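Long-range contacts in oxidoreductase, putative (Neosartorya fumigata, PDB 6SLE), which probably acts as an NADP-dependent oxidoreductase, with 3-hydroxyisobutyrate dehydrogenase activity assigned to it and a C-terminal domain like those of reductive aminases: residues S5-G10 with D59-C64; A70-L75 with S102-S107; K26-N31 with T46-A51. One frame throughout, in Å; residues are numbered along the deposited sequence.

Contact 1 of 3, residues S5-G10 with D59-C64; sequences SIFGLG and DLIIIC. With NAP (NADP nicotinamide-adenine-dinucleotide phosphate), chain I.
Phe7 packs against Ile61 and Ile63 on one side of the sheet while Ile6 lies along Ile62 on the other, where the first and fourth strands of the Rossmann fold, 3-7 and 60-63, run parallel as neighbours, their short axes 21° apart. The Phe7 ring and the Ile61 side chain cross obliquely, with Phe7 CE1 and Ile61 CG2 3.8 Å apart. With CG beside the backbone N (chi1 -74°), the ring swings back toward Ile61, while the root of the side chain meets its register partner, Phe7 CB lying 4.1 Å from Ile63 CG1. Helices 51-55 and 68-75 cover this aromatic side through Ala51, Ile55, Thr74 and Leu75. On the other face Ile6 and Ile62 point the same way, side by side: the tip of one branch, Ile6 CD1, rests 4.0 Å from Ile62 CB, and the methyl of the other branch, Ile6 CG2, lies near the Ile62 carbonyl oxygen. The backbone bonds between the strands are uneven. Ser5 N gives to Leu60 O at 3.2 Å and Cys64 N to Phe7 O at 3.0 Å, whereas the two bonds between them, Ile62 N to Ser5 O and Phe7 N to Ile62 O, are weak. Beyond the last pair the first strand turns into the glycine-rich sequence Gly8-Leu9-Gly10, which fits the dinucleotide-binding GxGxxG pattern; Leu9 belongs to the NADP site. Gly8, with no side chain, brings its CA to 3.6 Å from Cys64 O, and the same CA also lies close to O3B of the adenosine ribose. Cys64 meets the nicotinamide ribose: chi1 of -176° sets SG opposite the residue's own N, with SG 3.4 Å from O4D of NADP.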
loop_
_atom_site.group_PDB
_atom_site.type_symbol
_atom_site.label_atom_id
_atom_site.label_comp_id
_atom_site.label_asym_id
_atom_site.label_seq_id
_atom_site.Cartn_x
_atom_site.Cartn_y
_atom_site.Cartn_z
ATOM N N SER A 5 19.321 29.960 1.992
ATOM C CA SER A 5 20.305 29.498 0.974
ATOM C C SER A 5 20.130 27.998 0.739
ATOM O O SER A 5 20.430 27.208 1.649
ATOM C CB SER A 5 21.719 29.813 1.371
ATOM O OG SER A 5 22.612 29.266 0.411
ATOM N N ILE A 6 19.694 27.621 -0.460
ATOM C CA ILE A 6 19.394 26.209 -0.827
ATOM C C ILE A 6 20.629 25.579 -1.476
ATOM O O ILE A 6 21.425 26.310 -2.077
ATOM C CB ILE A 6 18.183 26.142 -1.766
ATOM C CG1 ILE A 6 17.084 27.164 -1.435
ATOM C CG2 ILE A 6 17.673 24.704 -1.820
ATOM C CD1 ILE A 6 16.668 27.198 0.008
ATOM N N PHE A 7 20.779 24.260 -1.321
ATOM C CA PHE A 7 21.743 23.372 -2.029
ATOM C C PHE A 7 20.960 22.227 -2.677
ATOM O O PHE A 7 20.177 21.562 -1.964
ATOM C CB PHE A 7 22.737 22.759 -1.064
ATOM C CG PHE A 7 23.790 23.690 -0.551
ATOM C CD1 PHE A 7 23.474 24.717 0.303
ATOM C CD2 PHE A 7 25.126 23.465 -0.869
ATOM C CE1 PHE A 7 24.478 25.545 0.793
ATOM C CE2 PHE A 7 26.122 24.301 -0.385
ATOM C CZ PHE A 7 25.795 25.348 0.443
ATOM N N GLY A 8 21.159 22.009 -3.972
ATOM C CA GLY A 8 20.530 20.926 -4.754
ATOM C C GLY A 8 19.292 21.414 -5.475
ATOM O O GLY A 8 18.323 21.760 -4.788
ATOM N N LEU A 9 19.319 21.445 -6.810
ATOM C CA LEU A 9 18.245 22.049 -7.637
ATOM C C LEU A 9 17.678 20.977 -8.570
ATOM O O LEU A 9 17.500 21.252 -9.772
ATOM C CB LEU A 9 18.820 23.258 -8.377
ATOM C CG LEU A 9 19.067 24.470 -7.477
ATOM C CD1 LEU A 9 20.114 25.395 -8.068
ATOM C CD2 LEU A 9 17.782 25.223 -7.226
ATOM N N GLY A 10 17.354 19.809 -8.001
ATOM C CA GLY A 10 16.573 18.792 -8.720
ATOM C C GLY A 10 15.098 19.158 -8.720
ATOM O O GLY A 10 14.784 20.315 -8.473
ATOM N N ASP A 59 21.945 32.145 7.095
ATOM C CA ASP A 59 22.104 31.388 8.374
ATOM C C ASP A 59 21.041 30.282 8.459
ATOM O O ASP A 59 21.118 29.458 9.371
ATOM C CB ASP A 59 22.055 32.323 9.591
ATOM C CG ASP A 59 23.367 33.022 9.934
ATOM O OD1 ASP A 59 24.333 32.926 9.144
ATOM O OD2 ASP A 59 23.424 33.667 10.990
ATOM N N LEU A 60 20.047 30.288 7.574
ATOM C CA LEU A 60 19.140 29.138 7.339
ATOM C C LEU A 60 19.628 28.484 6.061
ATOM O O LEU A 60 19.791 29.216 5.072
ATOM C CB LEU A 60 17.692 29.607 7.171
ATOM C CG LEU A 60 16.665 28.470 7.144
ATOM C CD1 LEU A 60 16.758 27.600 8.398
ATOM C CD2 LEU A 60 15.241 29.016 6.992
ATOM N N ILE A 61 19.922 27.190 6.099
ATOM C CA ILE A 61 20.491 26.442 4.945
ATOM C C ILE A 61 19.660 25.175 4.754
ATOM O O ILE A 61 19.767 24.282 5.586
ATOM C CB ILE A 61 21.985 26.178 5.171
ATOM C CG1 ILE A 61 22.764 27.488 5.292
ATOM C CG2 ILE A 61 22.542 25.289 4.070
ATOM C CD1 ILE A 61 24.154 27.312 5.837
ATOM N N ILE A 62 18.837 25.134 3.711
ATOM C CA ILE A 62 17.978 23.976 3.355
ATOM C C ILE A 62 18.699 23.162 2.284
ATOM O O ILE A 62 18.575 23.541 1.107
ATOM C CB ILE A 62 16.588 24.430 2.860
ATOM C CG1 ILE A 62 15.956 25.512 3.743
ATOM C CG2 ILE A 62 15.690 23.205 2.731
ATOM C CD1 ILE A 62 15.463 24.998 5.110
ATOM N N ILE A 63 19.399 22.088 2.661
ATOM C CA ILE A 63 20.005 21.116 1.693
ATOM C C ILE A 63 18.913 20.135 1.219
ATOM O O ILE A 63 17.996 19.835 1.998
ATOM C CB ILE A 63 21.206 20.389 2.316
ATOM C CG1 ILE A 63 22.289 21.371 2.757
ATOM C CG2 ILE A 63 21.736 19.318 1.390
ATOM C CD1 ILE A 63 23.315 20.761 3.672
ATOM N N CYS A 64 18.993 19.671 -0.031
ATOM C CA CYS A 64 18.062 18.665 -0.599
ATOM C C CYS A 64 18.635 18.023 -1.879
ATOM O O CYS A 64 18.420 18.622 -2.946
ATOM C CB CYS A 64 16.721 19.304 -0.907
ATOM S SG CYS A 64 15.567 18.041 -1.481
HETATM P PA NAP I . 16.785 14.255 -8.526
HETATM O O1A NAP I . 15.624 14.293 -9.602
HETATM O O2A NAP I . 17.857 13.245 -8.878
HETATM O O5B NAP I . 17.552 15.584 -8.071
HETATM C C5B NAP I . 18.928 15.389 -8.126
HETATM C C4B NAP I . 19.613 16.389 -7.218
HETATM O O4B NAP I . 20.691 15.736 -6.490
HETATM C C3B NAP I . 20.314 17.461 -8.005
HETATM O O3B NAP I . 20.432 18.520 -7.033
HETATM C C2B NAP I . 21.641 16.817 -8.254
HETATM O O2B NAP I . 22.635 17.652 -8.806
HETATM C C1B NAP I . 21.955 16.350 -6.843
HETATM N N9A NAP I . 23.164 15.464 -6.751
HETATM C C8A NAP I . 23.349 14.211 -7.246
HETATM N N7A NAP I . 24.591 13.731 -6.960
HETATM C C5A NAP I . 25.198 14.687 -6.229
HETATM C C6A NAP I . 26.529 14.846 -5.623
HETATM N N6A NAP I . 27.430 13.812 -5.745
HETATM N N1A NAP I . 26.795 16.027 -4.971
HETATM C C2A NAP I . 25.892 17.025 -4.870
HETATM N N3A NAP I . 24.671 16.945 -5.447
HETATM C C4A NAP I . 24.286 15.827 -6.115
HETATM O O3 NAP I . 16.143 14.199 -7.035
HETATM P PN NAP I . 14.907 15.099 -6.449
HETATM O O1N NAP I . 13.659 14.366 -6.978
HETATM O O2N NAP I . 15.275 16.576 -6.367
HETATM O O5D NAP I . 14.938 14.647 -4.901
HETATM C C5D NAP I . 15.944 15.206 -4.061
HETATM C C4D NAP I . 15.695 14.783 -2.617
HETATM O O4D NAP I . 14.322 14.981 -2.195
HETATM C C3D NAP I . 15.977 13.277 -2.566
HETATM O O3D NAP I . 16.553 12.872 -1.284
HETATM C C2D NAP I . 14.599 12.719 -2.786
HETATM O O2D NAP I . 14.774 11.444 -2.244
HETATM C C1D NAP I . 13.744 13.663 -1.960
HETATM N N1N NAP I . 12.297 13.558 -2.213
HETATM C C2N NAP I . 11.773 13.670 -3.482
HETATM C C3N NAP I . 10.382 13.572 -3.708
HETATM C C7N NAP I . 9.785 13.666 -5.080
HETATM O O7N NAP I . 8.699 13.126 -5.327
HETATM N N7N NAP I . 10.459 14.326 -6.029
HETATM C C4N NAP I . 9.534 13.343 -2.618
HETATM C C5N NAP I . 10.074 13.256 -1.327
HETATM C C6N NAP I . 11.476 13.363 -1.148
HETATM P P2B NAP I . 22.678 17.681 -10.420
HETATM O O1X NAP I . 22.168 16.274 -10.783
HETATM O O2X NAP I . 21.755 18.961 -10.544
HETATM O O3X NAP I . 24.115 17.790 -10.920
#

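Contact 2 of 3, residues A70-L75 with S102-S107; sequences AVEATL and SDRFVS. With NAP (NADP nicotinamide-adenine-dinucleotide phosphate), chain I.
The backbone oxygen Glu72 O takes a hydrogen bond from Arg104 NH2, 3.2 Å long with 150° at the hydrogen. NH2 comes in the carbonyl plane, on a lone pair, although the oxygen sits somewhat out of the guanidinium plane. The same guanidinium lies against the root of the Glu72 side chain: Glu72 CG stands over one of its faces, toward the rim, 3.3 Å from Arg104 NH1. The carboxylate continues past it, so Glu72 OE1 and Arg104 NH1, 4.1 Å apart, probably attract each other by charge alone, no N-H being directed at the oxygen. Arg104 reaches across because its CG is anti to the backbone N (chi1 -173°) and the chain bends only further out. One residue on, Phe105 fills the buried side. Val71 CG1 sits at the edge of its ring, in plane, 3.9 Å from Phe105 CE2, whereas the Leu75 side chain crosses that of Phe105 at about a right angle, its CD1 near Phe105 CZ. Val71 and Leu75 also touch Ile63 of the sheet. On another side of the same helix, Thr74 OG1 bonds back to Ala70 O at 2.7 Å, and both residues border the adenine of NADP. Helices 70-75 and 102-106 run nearly parallel, 19° apart with axes 12.0 Å from each other, as successive helices on one face of a Rossmann sheet do.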
loop_
_atom_site.group_PDB
_atom_site.type_symbol
_atom_site.label_atom_id
_atom_site.label_comp_id
_atom_site.label_asym_id
_atom_site.label_seq_id
_atom_site.Cartn_x
_atom_site.Cartn_y
_atom_site.Cartn_z
ATOM N N ALA A 70 26.398 12.859 -1.179
ATOM C CA ALA A 70 26.372 14.186 -1.856
ATOM C C ALA A 70 26.354 15.348 -0.840
ATOM O O ALA A 70 26.967 16.403 -1.119
ATOM C CB ALA A 70 25.178 14.269 -2.772
ATOM N N VAL A 71 25.658 15.187 0.288
ATOM C CA VAL A 71 25.643 16.206 1.381
ATOM C C VAL A 71 27.079 16.398 1.899
ATOM O O VAL A 71 27.590 17.534 1.806
ATOM C CB VAL A 71 24.676 15.829 2.509
ATOM C CG1 VAL A 71 24.689 16.890 3.604
ATOM C CG2 VAL A 71 23.262 15.603 1.963
ATOM N N GLU A 72 27.718 15.324 2.383
ATOM C CA GLU A 72 29.124 15.323 2.882
ATOM C C GLU A 72 30.068 15.816 1.786
ATOM O O GLU A 72 30.922 16.673 2.093
ATOM C CB GLU A 72 29.591 13.928 3.293
ATOM C CG GLU A 72 29.075 13.486 4.643
ATOM C CD GLU A 72 29.497 12.091 5.093
ATOM O OE1 GLU A 72 30.421 11.515 4.467
ATOM O OE2 GLU A 72 28.905 11.580 6.075
ATOM N N ALA A 73 29.936 15.281 0.571
ATOM C CA ALA A 73 30.838 15.553 -0.570
ATOM C C ALA A 73 30.878 17.055 -0.845
ATOM O O ALA A 73 31.996 17.630 -0.873
ATOM C CB ALA A 73 30.379 14.778 -1.783
ATOM N N THR A 74 29.691 17.661 -0.999
ATOM C CA THR A 74 29.467 19.072 -1.419
ATOM C C THR A 74 29.899 20.046 -0.316
ATOM O O THR A 74 30.515 21.081 -0.655
ATOM C CB THR A 74 27.995 19.296 -1.764
ATOM O OG1 THR A 74 27.680 18.338 -2.785
ATOM C CG2 THR A 74 27.712 20.729 -2.159
ATOM N N LEU A 75 29.581 19.742 0.948
ATOM C CA LEU A 75 29.866 20.634 2.095
ATOM C C LEU A 75 31.276 20.402 2.643
ATOM O O LEU A 75 31.653 21.132 3.586
ATOM C CB LEU A 75 28.789 20.417 3.163
ATOM C CG LEU A 75 27.486 21.169 2.892
ATOM C CD1 LEU A 75 26.526 21.084 4.061
ATOM C CD2 LEU A 75 27.772 22.634 2.589
ATOM N N SER A 102 24.780 14.642 11.532
ATOM C CA SER A 102 24.406 15.541 12.653
ATOM C C SER A 102 25.599 15.755 13.584
ATOM O O SER A 102 25.794 16.893 14.039
ATOM C CB SER A 102 23.232 15.013 13.414
ATOM O OG SER A 102 22.756 16.005 14.327
ATOM N N ASP A 103 26.360 14.692 13.853
ATOM C CA ASP A 103 27.580 14.707 14.703
ATOM C C ASP A 103 28.721 15.397 13.940
ATOM O O ASP A 103 29.470 16.168 14.583
ATOM C CB ASP A 103 27.995 13.299 15.127
ATOM C CG ASP A 103 26.910 12.485 15.797
ATOM O OD1 ASP A 103 25.787 13.010 15.932
ATOM O OD2 ASP A 103 27.193 11.310 16.151
ATOM N N ARG A 104 28.854 15.124 12.638
ATOM C CA ARG A 104 29.917 15.695 11.765
ATOM C C ARG A 104 29.774 17.227 11.722
ATOM O O ARG A 104 30.814 17.921 11.870
ATOM C CB ARG A 104 29.867 15.086 10.365
ATOM C CG ARG A 104 31.045 15.527 9.504
ATOM C CD ARG A 104 31.048 15.068 8.054
ATOM N NE ARG A 104 30.746 16.174 7.148
ATOM C CZ ARG A 104 31.084 16.277 5.859
ATOM N NH1 ARG A 104 31.768 15.326 5.249
ATOM N NH2 ARG A 104 30.730 17.360 5.185
ATOM N N PHE A 105 28.535 17.723 11.561
ATOM C CA PHE A 105 28.199 19.154 11.331
ATOM C C PHE A 105 28.145 19.926 12.660
ATOM O O PHE A 105 28.539 21.115 12.666
ATOM C CB PHE A 105 26.887 19.290 10.548
ATOM C CG PHE A 105 26.991 19.056 9.060
ATOM C CD1 PHE A 105 28.065 19.548 8.329
ATOM C CD2 PHE A 105 26.005 18.362 8.368
ATOM C CE1 PHE A 105 28.158 19.333 6.959
ATOM C CE2 PHE A 105 26.094 18.156 6.997
ATOM C CZ PHE A 105 27.172 18.634 6.299
ATOM N N VAL A 106 27.679 19.296 13.742
ATOM C CA VAL A 106 27.656 19.908 15.106
ATOM C C VAL A 106 29.096 20.070 15.618
ATOM O O VAL A 106 29.326 20.955 16.462
ATOM C CB VAL A 106 26.800 19.088 16.096
ATOM C CG1 VAL A 106 26.998 19.548 17.534
ATOM C CG2 VAL A 106 25.322 19.122 15.738
ATOM N N SER A 107 30.031 19.246 15.123
ATOM C CA SER A 107 31.478 19.318 15.457
ATOM C C SER A 107 32.081 20.595 14.853
ATOM O O SER A 107 33.165 21.035 15.337
ATOM C CB SER A 107 32.220 18.084 14.996
ATOM O OG SER A 107 32.747 18.249 13.681
HETATM P PA NAP I . 16.785 14.255 -8.526
HETATM O O1A NAP I . 15.624 14.293 -9.602
HETATM O O2A NAP I . 17.857 13.245 -8.878
HETATM O O5B NAP I . 17.552 15.584 -8.071
HETATM C C5B NAP I . 18.928 15.389 -8.126
HETATM C C4B NAP I . 19.613 16.389 -7.218
HETATM O O4B NAP I . 20.691 15.736 -6.490
HETATM C C3B NAP I . 20.314 17.461 -8.005
HETATM O O3B NAP I . 20.432 18.520 -7.033
HETATM C C2B NAP I . 21.641 16.817 -8.254
HETATM O O2B NAP I . 22.635 17.652 -8.806
HETATM C C1B NAP I . 21.955 16.350 -6.843
HETATM N N9A NAP I . 23.164 15.464 -6.751
HETATM C C8A NAP I . 23.349 14.211 -7.246
HETATM N N7A NAP I . 24.591 13.731 -6.960
HETATM C C5A NAP I . 25.198 14.687 -6.229
HETATM C C6A NAP I . 26.529 14.846 -5.623
HETATM N N6A NAP I . 27.430 13.812 -5.745
HETATM N N1A NAP I . 26.795 16.027 -4.971
HETATM C C2A NAP I . 25.892 17.025 -4.870
HETATM N N3A NAP I . 24.671 16.945 -5.447
HETATM C C4A NAP I . 24.286 15.827 -6.115
HETATM O O3 NAP I . 16.143 14.199 -7.035
HETATM P PN NAP I . 14.907 15.099 -6.449
HETATM O O1N NAP I . 13.659 14.366 -6.978
HETATM O O2N NAP I . 15.275 16.576 -6.367
HETATM O O5D NAP I . 14.938 14.647 -4.901
HETATM C C5D NAP I . 15.944 15.206 -4.061
HETATM C C4D NAP I . 15.695 14.783 -2.617
HETATM O O4D NAP I . 14.322 14.981 -2.195
HETATM C C3D NAP I . 15.977 13.277 -2.566
HETATM O O3D NAP I . 16.553 12.872 -1.284
HETATM C C2D NAP I . 14.599 12.719 -2.786
HETATM O O2D NAP I . 14.774 11.444 -2.244
HETATM C C1D NAP I . 13.744 13.663 -1.960
HETATM N N1N NAP I . 12.297 13.558 -2.213
HETATM C C2N NAP I . 11.773 13.670 -3.482
HETATM C C3N NAP I . 10.382 13.572 -3.708
HETATM C C7N NAP I . 9.785 13.666 -5.080
HETATM O O7N NAP I . 8.699 13.126 -5.327
HETATM N N7N NAP I . 10.459 14.326 -6.029
HETATM C C4N NAP I . 9.534 13.343 -2.618
HETATM C C5N NAP I . 10.074 13.256 -1.327
HETATM C C6N NAP I . 11.476 13.363 -1.148
HETATM P P2B NAP I . 22.678 17.681 -10.420
HETATM O O1X NAP I . 22.168 16.274 -10.783
HETATM O O2X NAP I . 21.755 18.961 -10.544
HETATM O O3X NAP I . 24.115 17.790 -10.920
#

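Contact 3 of 3, residues K26-N31 with T46-A51; sequences KVAVWN and TLSHTA. With NAP (NADP nicotinamide-adenine-dinucleotide phosphate), chain I.
Val29 and Ser48 share the main polar grip: Val29 O accepts from Ser48 N at 2.7 Å and from Ser48 OG at 3.0 Å. The amide bond is nearly straight, 170° at the hydrogen, whereas the hydroxyl comes from above the carbonyl plane, 70° out of it; two donors thus hold one buried oxygen. Backbone bonds continue the pairing of parallel strands 26-29 and 46-47, with Thr46 N giving to Val27 O at 3.0 Å and Val29 N to Thr46 O at 2.7 Å. Side-chain contact is thinner: a Val29 methyl, CG2, lies 3.6 Å from the carbonyl oxygen Thr46 O, and Trp30 CB meets Ser48 CB. The indole carries most of the rest. Trp30 CD1 lies 3.3 Å from both Ser48 O and Thr50 O, Ala51 CB stands over one face toward the rim, and Trp30 also meets the ring of Phe7 on the neighbouring strand. Trp30 NE1 and Ala51 N are both donors and do not bond. Thr50 is the N-cap of helix 51-55, its side chain capping a backbone N beyond the segment. Strand 46-47 is outermost in the sheet on this side within the chain. Past strand 26-29, Asn31 OD1 accepts from NADP O3B and from Leu9 N, while ND2 bonds to Ser33 O and lies beside the 2'-phosphate, its modelled distance to O2X too short to trust. With Arg32 also bonded to the cofactor, this arrangement would suit NADP.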
loop_
_atom_site.group_PDB
_atom_site.type_symbol
_atom_site.label_atom_id
_atom_site.label_comp_id
_atom_site.label_asym_id
_atom_site.label_seq_id
_atom_site.Cartn_x
_atom_site.Cartn_y
_atom_site.Cartn_z
ATOM N N LYS A 26 14.721 36.342 0.369
ATOM C CA LYS A 26 16.068 36.509 -0.251
ATOM C C LYS A 26 16.686 35.112 -0.443
ATOM O O LYS A 26 17.558 34.721 0.356
ATOM C CB LYS A 26 16.908 37.396 0.681
ATOM C CG LYS A 26 18.308 37.772 0.225
ATOM C CD LYS A 26 19.142 38.327 1.377
ATOM C CE LYS A 26 19.484 39.801 1.252
ATOM N N VAL A 27 16.236 34.378 -1.474
ATOM C CA VAL A 27 16.614 32.956 -1.755
ATOM C C VAL A 27 17.986 32.917 -2.432
ATOM O O VAL A 27 18.059 33.370 -3.583
ATOM C CB VAL A 27 15.568 32.283 -2.662
ATOM C CG1 VAL A 27 15.987 30.888 -3.087
ATOM C CG2 VAL A 27 14.215 32.231 -2.004
ATOM N N ALA A 28 19.000 32.336 -1.781
ATOM C CA ALA A 28 20.296 31.962 -2.427
ATOM C C ALA A 28 20.195 30.505 -2.878
ATOM O O ALA A 28 19.538 29.734 -2.160
ATOM C CB ALA A 28 21.462 32.161 -1.490
ATOM N N VAL A 29 20.792 30.146 -4.022
ATOM C CA VAL A 29 20.721 28.760 -4.562
ATOM C C VAL A 29 22.077 28.291 -5.104
ATOM O O VAL A 29 22.876 29.136 -5.509
ATOM C CB VAL A 29 19.608 28.628 -5.606
ATOM C CG1 VAL A 29 18.269 28.954 -5.002
ATOM C CG2 VAL A 29 19.892 29.448 -6.846
ATOM N N TRP A 30 22.287 26.965 -5.101
ATOM C CA TRP A 30 23.542 26.257 -5.450
ATOM C C TRP A 30 23.189 24.929 -6.111
ATOM O O TRP A 30 22.112 24.421 -5.824
ATOM C CB TRP A 30 24.409 26.012 -4.207
ATOM C CG TRP A 30 25.709 25.335 -4.531
ATOM C CD1 TRP A 30 26.904 25.943 -4.775
ATOM C CD2 TRP A 30 25.931 23.927 -4.705
ATOM N NE1 TRP A 30 27.859 25.011 -5.066
ATOM C CE2 TRP A 30 27.292 23.762 -5.034
ATOM C CE3 TRP A 30 25.121 22.788 -4.610
ATOM C CZ2 TRP A 30 27.853 22.503 -5.286
ATOM C CZ3 TRP A 30 25.679 21.543 -4.846
ATOM C CH2 TRP A 30 27.024 21.410 -5.194
ATOM N N ASN A 31 24.071 24.388 -6.956
ATOM C CA ASN A 31 23.928 23.029 -7.536
ATOM C C ASN A 31 25.325 22.564 -7.964
ATOM O O ASN A 31 26.259 23.414 -8.016
ATOM C CB ASN A 31 22.925 23.036 -8.707
ATOM C CG ASN A 31 22.293 21.696 -9.002
ATOM O OD1 ASN A 31 21.873 21.002 -8.078
ATOM N ND2 ASN A 31 22.227 21.309 -10.265
ATOM N N THR A 46 19.567 34.171 -6.057
ATOM C CA THR A 46 21.012 34.505 -6.126
ATOM C C THR A 46 21.798 33.193 -6.256
ATOM O O THR A 46 21.600 32.316 -5.392
ATOM C CB THR A 46 21.415 35.321 -4.896
ATOM O OG1 THR A 46 20.335 36.213 -4.648
ATOM C CG2 THR A 46 22.698 36.109 -5.041
ATOM N N LEU A 47 22.630 33.059 -7.293
ATOM C CA LEU A 47 23.434 31.834 -7.571
ATOM C C LEU A 47 24.724 31.855 -6.746
ATOM O O LEU A 47 25.549 32.743 -7.002
ATOM C CB LEU A 47 23.766 31.734 -9.062
ATOM C CG LEU A 47 24.748 30.614 -9.416
ATOM C CD1 LEU A 47 24.184 29.250 -9.031
ATOM C CD2 LEU A 47 25.137 30.637 -10.894
ATOM N N SER A 48 24.885 30.896 -5.820
ATOM C CA SER A 48 26.139 30.640 -5.055
ATOM C C SER A 48 27.147 29.944 -5.977
ATOM O O SER A 48 26.852 28.811 -6.440
ATOM C CB SER A 48 25.878 29.827 -3.808
ATOM O OG SER A 48 24.603 30.107 -3.249
ATOM N N HIS A 49 28.265 30.610 -6.288
ATOM C CA HIS A 49 29.276 30.114 -7.266
ATOM C C HIS A 49 29.899 28.829 -6.716
ATOM O O HIS A 49 30.086 27.879 -7.503
ATOM C CB HIS A 49 30.323 31.193 -7.565
ATOM C CG HIS A 49 29.847 32.253 -8.500
ATOM N ND1 HIS A 49 30.061 32.164 -9.858
ATOM C CD2 HIS A 49 29.229 33.436 -8.288
ATOM C CE1 HIS A 49 29.573 33.232 -10.450
ATOM N NE2 HIS A 49 29.050 34.026 -9.511
ATOM N N THR A 50 30.172 28.816 -5.409
ATOM C CA THR A 50 30.727 27.667 -4.656
ATOM C C THR A 50 29.794 27.336 -3.483
ATOM O O THR A 50 28.849 28.097 -3.231
ATOM C CB THR A 50 32.157 28.011 -4.214
ATOM O OG1 THR A 50 32.071 29.148 -3.355
ATOM C CG2 THR A 50 33.065 28.357 -5.374
ATOM N N ALA A 51 30.054 26.233 -2.790
ATOM C CA ALA A 51 29.351 25.827 -1.555
ATOM C C ALA A 51 29.648 26.836 -0.437
ATOM O O ALA A 51 28.748 27.062 0.390
ATOM C CB ALA A 51 29.773 24.430 -1.176
HETATM P PA NAP I . 16.785 14.255 -8.526
HETATM O O1A NAP I . 15.624 14.293 -9.602
HETATM O O2A NAP I . 17.857 13.245 -8.878
HETATM O O5B NAP I . 17.552 15.584 -8.071
HETATM C C5B NAP I . 18.928 15.389 -8.126
HETATM C C4B NAP I . 19.613 16.389 -7.218
HETATM O O4B NAP I . 20.691 15.736 -6.490
HETATM C C3B NAP I . 20.314 17.461 -8.005
HETATM O O3B NAP I . 20.432 18.520 -7.033
HETATM C C2B NAP I . 21.641 16.817 -8.254
HETATM O O2B NAP I . 22.635 17.652 -8.806
HETATM C C1B NAP I . 21.955 16.350 -6.843
HETATM N N9A NAP I . 23.164 15.464 -6.751
HETATM C C8A NAP I . 23.349 14.211 -7.246
HETATM N N7A NAP I . 24.591 13.731 -6.960
HETATM C C5A NAP I . 25.198 14.687 -6.229
HETATM C C6A NAP I . 26.529 14.846 -5.623
HETATM N N6A NAP I . 27.430 13.812 -5.745
HETATM N N1A NAP I . 26.795 16.027 -4.971
HETATM C C2A NAP I . 25.892 17.025 -4.870
HETATM N N3A NAP I . 24.671 16.945 -5.447
HETATM C C4A NAP I . 24.286 15.827 -6.115
HETATM O O3 NAP I . 16.143 14.199 -7.035
HETATM P PN NAP I . 14.907 15.099 -6.449
HETATM O O1N NAP I . 13.659 14.366 -6.978
HETATM O O2N NAP I . 15.275 16.576 -6.367
HETATM O O5D NAP I . 14.938 14.647 -4.901
HETATM C C5D NAP I . 15.944 15.206 -4.061
HETATM C C4D NAP I . 15.695 14.783 -2.617
HETATM O O4D NAP I . 14.322 14.981 -2.195
HETATM C C3D NAP I . 15.977 13.277 -2.566
HETATM O O3D NAP I . 16.553 12.872 -1.284
HETATM C C2D NAP I . 14.599 12.719 -2.786
HETATM O O2D NAP I . 14.774 11.444 -2.244
HETATM C C1D NAP I . 13.744 13.663 -1.960
HETATM N N1N NAP I . 12.297 13.558 -2.213
HETATM C C2N NAP I . 11.773 13.670 -3.482
HETATM C C3N NAP I . 10.382 13.572 -3.708
HETATM C C7N NAP I . 9.785 13.666 -5.080
HETATM O O7N NAP I . 8.699 13.126 -5.327
HETATM N N7N NAP I . 10.459 14.326 -6.029
HETATM C C4N NAP I . 9.534 13.343 -2.618
HETATM C C5N NAP I . 10.074 13.256 -1.327
HETATM C C6N NAP I . 11.476 13.363 -1.148
HETATM P P2B NAP I . 22.678 17.681 -10.420
HETATM O O1X NAP I . 22.168 16.274 -10.783
HETATM O O2X NAP I . 21.755 18.961 -10.544
HETATM O O3X NAP I . 24.115 17.790 -10.920
#

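In the fold
The three contacts lie in one Rossmann-type domain, and each reaches NADP. Contacts 1 and 3 share the sheet, their centres about 8 Å apart: Ile6 N probably bonds to Ala28 O at 2.7 Å, and strand 3-7 lies between strands 26-29 and 60-63. Helix 70-75 of contact 2 packs on that sheet, the contact's centre about 13 Å from that of contact 1, where Phe7 CE2 meets Leu75 CD2 at 3.8 Å. Contacts 2 and 3, about 18 Å apart at their centres, meet at Thr74 and Trp30. Around the cofactor, contact 1 lies by both riboses, contact 2 by the adenine and contact 3 by the 2'-phosphate, with Ser229 of the second subunit supplying a further bond.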